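Local coordinates for protein peptide chain release factor subunit 1 (Aeropyrum pernix, PDB 3AGK) that probably recognises the stop codons UAA, UAG and UGA and directs release of the finished peptide in archaeal translation termination, as a class 1 release factor, at residues L158-L163 with E275-Y279. Numbering follows the deposited sequence.
Sequences LKGARL and EAQMY
A water-bridged, largely apolar contact joins the tight hairpin between strands 152-159 and 162-170, at the border of the domain 2 sheet, to the first turn of helix 277-294 and the 3-10 segment that leads into it. The hairpin closes through paired backbone bonds between K159 and R162 around a type II' turn, with G160 at positive phi. Y279 has the largest share of the contact. Its CG lies anti to the backbone N (chi1 -177°), which sends the ring across the hairpin. L158 CD1 meets the ring obliquely, 3.7 Å from Y279 CD2, while the other methyl, CD2, reaches the backbone and CB of A276. L163 crosses the tyrosine at about a right angle, its CD2 lying 3.6 Å from Y279 OH. At the ring edge, near its plane, A161 O sits 3.3 Å from Y279 CD2. The extended chain of M278 runs along the turn, with SD 3.8 Å from G160 CA and CE against A161. A single water ties the two backbones together: it donates to G160 O (2.8 Å) and E275 O (2.7 Å) and accepts from Y279 N (2.8 Å), so it satisfies an amide of the helix's first turn. Replacing Y279 by an alanine would probably open a gap over L158 and L163, whose methyls would lose the ring they pack against, and leave the helix start less firmly seated on the hairpin. Helix 259-269 packs against L158, L163 and Y279, and R162 makes a salt bridge to E323 in the domain 3 region. The motif is a two-residue beta hairpin with a type II' turn, at the edge of a mixed sheet, packed against the start of a helix that follows later in the chain.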
ATOM      1  N   LEU A 158      -4.354  -5.313  -5.320  1.00 44.82           N
ATOM      2  CA  LEU A 158      -4.748  -3.976  -5.774  1.00 40.08           C
ATOM      3  C   LEU A 158      -5.246  -3.124  -4.619  1.00 46.18           C
ATOM      4  O   LEU A 158      -6.125  -3.555  -3.862  1.00 43.88           O
ATOM      5  CB  LEU A 158      -5.850  -4.066  -6.827  1.00 34.03           C
ATOM      6  CG  LEU A 158      -6.378  -2.724  -7.348  1.00 41.38           C
ATOM      7  CD1 LEU A 158      -5.332  -2.090  -8.272  1.00 42.75           C
ATOM      8  CD2 LEU A 158      -7.731  -2.904  -8.056  1.00 37.09           C
ATOM      9  N   LYS A 159      -4.685  -1.917  -4.503  1.00 50.89           N
ATOM     10  CA  LYS A 159      -5.148  -0.890  -3.567  1.00 50.85           C
ATOM     11  C   LYS A 159      -5.218   0.450  -4.285  1.00 46.11           C
ATOM     12  O   LYS A 159      -4.196   1.003  -4.690  1.00 47.98           O
ATOM     13  CB  LYS A 159      -4.185  -0.732  -2.398  1.00 56.87           C
ATOM     14  CG  LYS A 159      -3.928  -1.984  -1.603  1.00 60.68           C
ATOM     15  CD  LYS A 159      -2.978  -1.668  -0.456  1.00 71.90           C
ATOM     16  CE  LYS A 159      -2.528  -2.927   0.276  1.00 77.77           C
ATOM     17  NZ  LYS A 159      -1.528  -2.620   1.339  1.00 80.22           N
ATOM     18  N   GLY A 160      -6.418   0.994  -4.425  1.00 55.57           N
ATOM     19  CA  GLY A 160      -6.600   2.210  -5.203  1.00 53.50           C
ATOM     20  C   GLY A 160      -6.056   1.957  -6.596  1.00 51.99           C
ATOM     21  O   GLY A 160      -6.444   0.994  -7.253  1.00 46.93           O
ATOM     22  N   ALA A 161      -5.132   2.799  -7.038  1.00 48.86           N
ATOM     23  CA  ALA A 161      -4.511   2.629  -8.348  1.00 55.77           C
ATOM     24  C   ALA A 161      -3.187   1.822  -8.341  1.00 55.71           C
ATOM     25  O   ALA A 161      -2.553   1.660  -9.378  1.00 61.48           O
ATOM     26  CB  ALA A 161      -4.313   4.011  -9.029  1.00 49.37           C
ATOM     27  N   ARG A 162      -2.777   1.313  -7.184  1.00 57.48           N
ATOM     28  CA  ARG A 162      -1.530   0.537  -7.087  1.00 55.21           C
ATOM     29  C   ARG A 162      -1.748  -0.964  -7.245  1.00 48.04           C
ATOM     30  O   ARG A 162      -2.389  -1.593  -6.403  1.00 45.31           O
ATOM     31  CB  ARG A 162      -0.838   0.786  -5.746  1.00 55.10           C
ATOM     32  CG  ARG A 162      -0.718   2.260  -5.406  1.00 70.93           C
ATOM     33  CD  ARG A 162       0.099   2.473  -4.151  1.00 82.09           C
ATOM     34  NE  ARG A 162       0.340   3.891  -3.886  1.00 90.16           N
ATOM     35  CZ  ARG A 162       1.071   4.684  -4.663  1.00 95.78           C
ATOM     36  NH1 ARG A 162       1.627   4.208  -5.771  1.00 94.96           N
ATOM     37  NH2 ARG A 162       1.241   5.958  -4.336  1.00101.43           N
ATOM     38  N   LEU A 163      -1.201  -1.526  -8.321  1.00 47.44           N
ATOM     39  CA  LEU A 163      -1.285  -2.957  -8.593  1.00 43.92           C
ATOM     40  C   LEU A 163       0.102  -3.584  -8.558  1.00 50.62           C
ATOM     41  O   LEU A 163       1.020  -3.109  -9.229  1.00 56.20           O
ATOM     42  CB  LEU A 163      -1.883  -3.192  -9.965  1.00 42.57           C
ATOM     43  CG  LEU A 163      -2.067  -4.626 -10.427  1.00 36.17           C
ATOM     44  CD1 LEU A 163      -3.089  -5.371  -9.550  1.00 36.54           C
ATOM     45  CD2 LEU A 163      -2.536  -4.563 -11.864  1.00 37.40           C
ATOM     46  N   GLU A 275     -14.199  -1.734  -6.006  1.00 51.13           N
ATOM     47  CA  GLU A 275     -12.899  -1.323  -5.484  1.00 46.61           C
ATOM     48  C   GLU A 275     -11.845  -1.250  -6.592  1.00 48.05           C
ATOM     49  O   GLU A 275     -10.733  -0.784  -6.378  1.00 52.25           O
ATOM     50  CB  GLU A 275     -12.444  -2.291  -4.382  1.00 56.53           C
ATOM     51  CG  GLU A 275     -13.290  -2.279  -3.111  1.00 53.47           C
ATOM     52  CD  GLU A 275     -14.577  -3.082  -3.243  1.00 64.32           C
ATOM     53  OE1 GLU A 275     -14.826  -3.676  -4.317  1.00 68.55           O
ATOM     54  OE2 GLU A 275     -15.346  -3.123  -2.260  1.00 69.99           O
ATOM     55  N   ALA A 276     -12.201  -1.718  -7.781  1.00 52.91           N
ATOM     56  CA  ALA A 276     -11.283  -1.684  -8.911  1.00 48.04           C
ATOM     57  C   ALA A 276     -11.517  -0.490  -9.852  1.00 53.76           C
ATOM     58  O   ALA A 276     -10.803  -0.337 -10.841  1.00 55.25           O
ATOM     59  CB  ALA A 276     -11.382  -2.984  -9.688  1.00 55.70           C
ATOM     60  N   GLN A 277     -12.505   0.355  -9.558  1.00 52.50           N
ATOM     61  CA  GLN A 277     -12.838   1.457 -10.472  1.00 50.67           C
ATOM     62  C   GLN A 277     -11.742   2.525 -10.543  1.00 51.43           C
ATOM     63  O   GLN A 277     -11.445   3.080 -11.612  1.00 48.65           O
ATOM     64  CB  GLN A 277     -14.188   2.093 -10.112  1.00 53.47           C
ATOM     65  CG  GLN A 277     -14.767   2.945 -11.237  1.00 56.20           C
ATOM     66  CD  GLN A 277     -14.899   2.153 -12.531  1.00 59.04           C
ATOM     67  OE1 GLN A 277     -15.484   1.068 -12.554  1.00 52.94           O
ATOM     68  NE2 GLN A 277     -14.336   2.681 -13.606  1.00 56.35           N
ATOM     69  N   MET A 278     -11.130   2.812  -9.402  1.00 42.92           N
ATOM     70  CA  MET A 278     -10.103   3.827  -9.377  1.00 38.09           C
ATOM     71  C   MET A 278      -8.937   3.459 -10.306  1.00 46.92           C
ATOM     72  O   MET A 278      -8.399   4.312 -11.014  1.00 47.12           O
ATOM     73  CB  MET A 278      -9.630   4.055  -7.953  1.00 52.81           C
ATOM     74  CG  MET A 278      -8.670   5.199  -7.809  1.00 54.96           C
ATOM     75  SD  MET A 278      -8.287   5.533  -6.077  1.00 67.05           S
ATOM     76  CE  MET A 278      -6.626   6.167  -6.242  1.00 53.69           C
ATOM     77  N   TYR A 279      -8.578   2.178 -10.317  1.00 44.66           N
ATOM     78  CA  TYR A 279      -7.525   1.668 -11.188  1.00 38.89           C
ATOM     79  C   TYR A 279      -7.960   1.698 -12.656  1.00 42.30           C
ATOM     80  O   TYR A 279      -7.203   2.136 -13.523  1.00 38.52           O
ATOM     81  CB  TYR A 279      -7.123   0.232 -10.773  1.00 44.40           C
ATOM     82  CG  TYR A 279      -5.990  -0.315 -11.610  1.00 43.75           C
ATOM     83  CD1 TYR A 279      -6.247  -1.040 -12.760  1.00 46.00           C
ATOM     84  CD2 TYR A 279      -4.674  -0.043 -11.288  1.00 39.86           C
ATOM     85  CE1 TYR A 279      -5.226  -1.524 -13.546  1.00 51.30           C
ATOM     86  CE2 TYR A 279      -3.637  -0.515 -12.075  1.00 51.71           C
ATOM     87  CZ  TYR A 279      -3.923  -1.258 -13.211  1.00 51.84           C
ATOM     88  OH  TYR A 279      -2.905  -1.735 -14.017  1.00 52.98           O
TER
HETATM   89  O   HOH W   1      -9.094   0.639  -7.985  1.00 50.55           O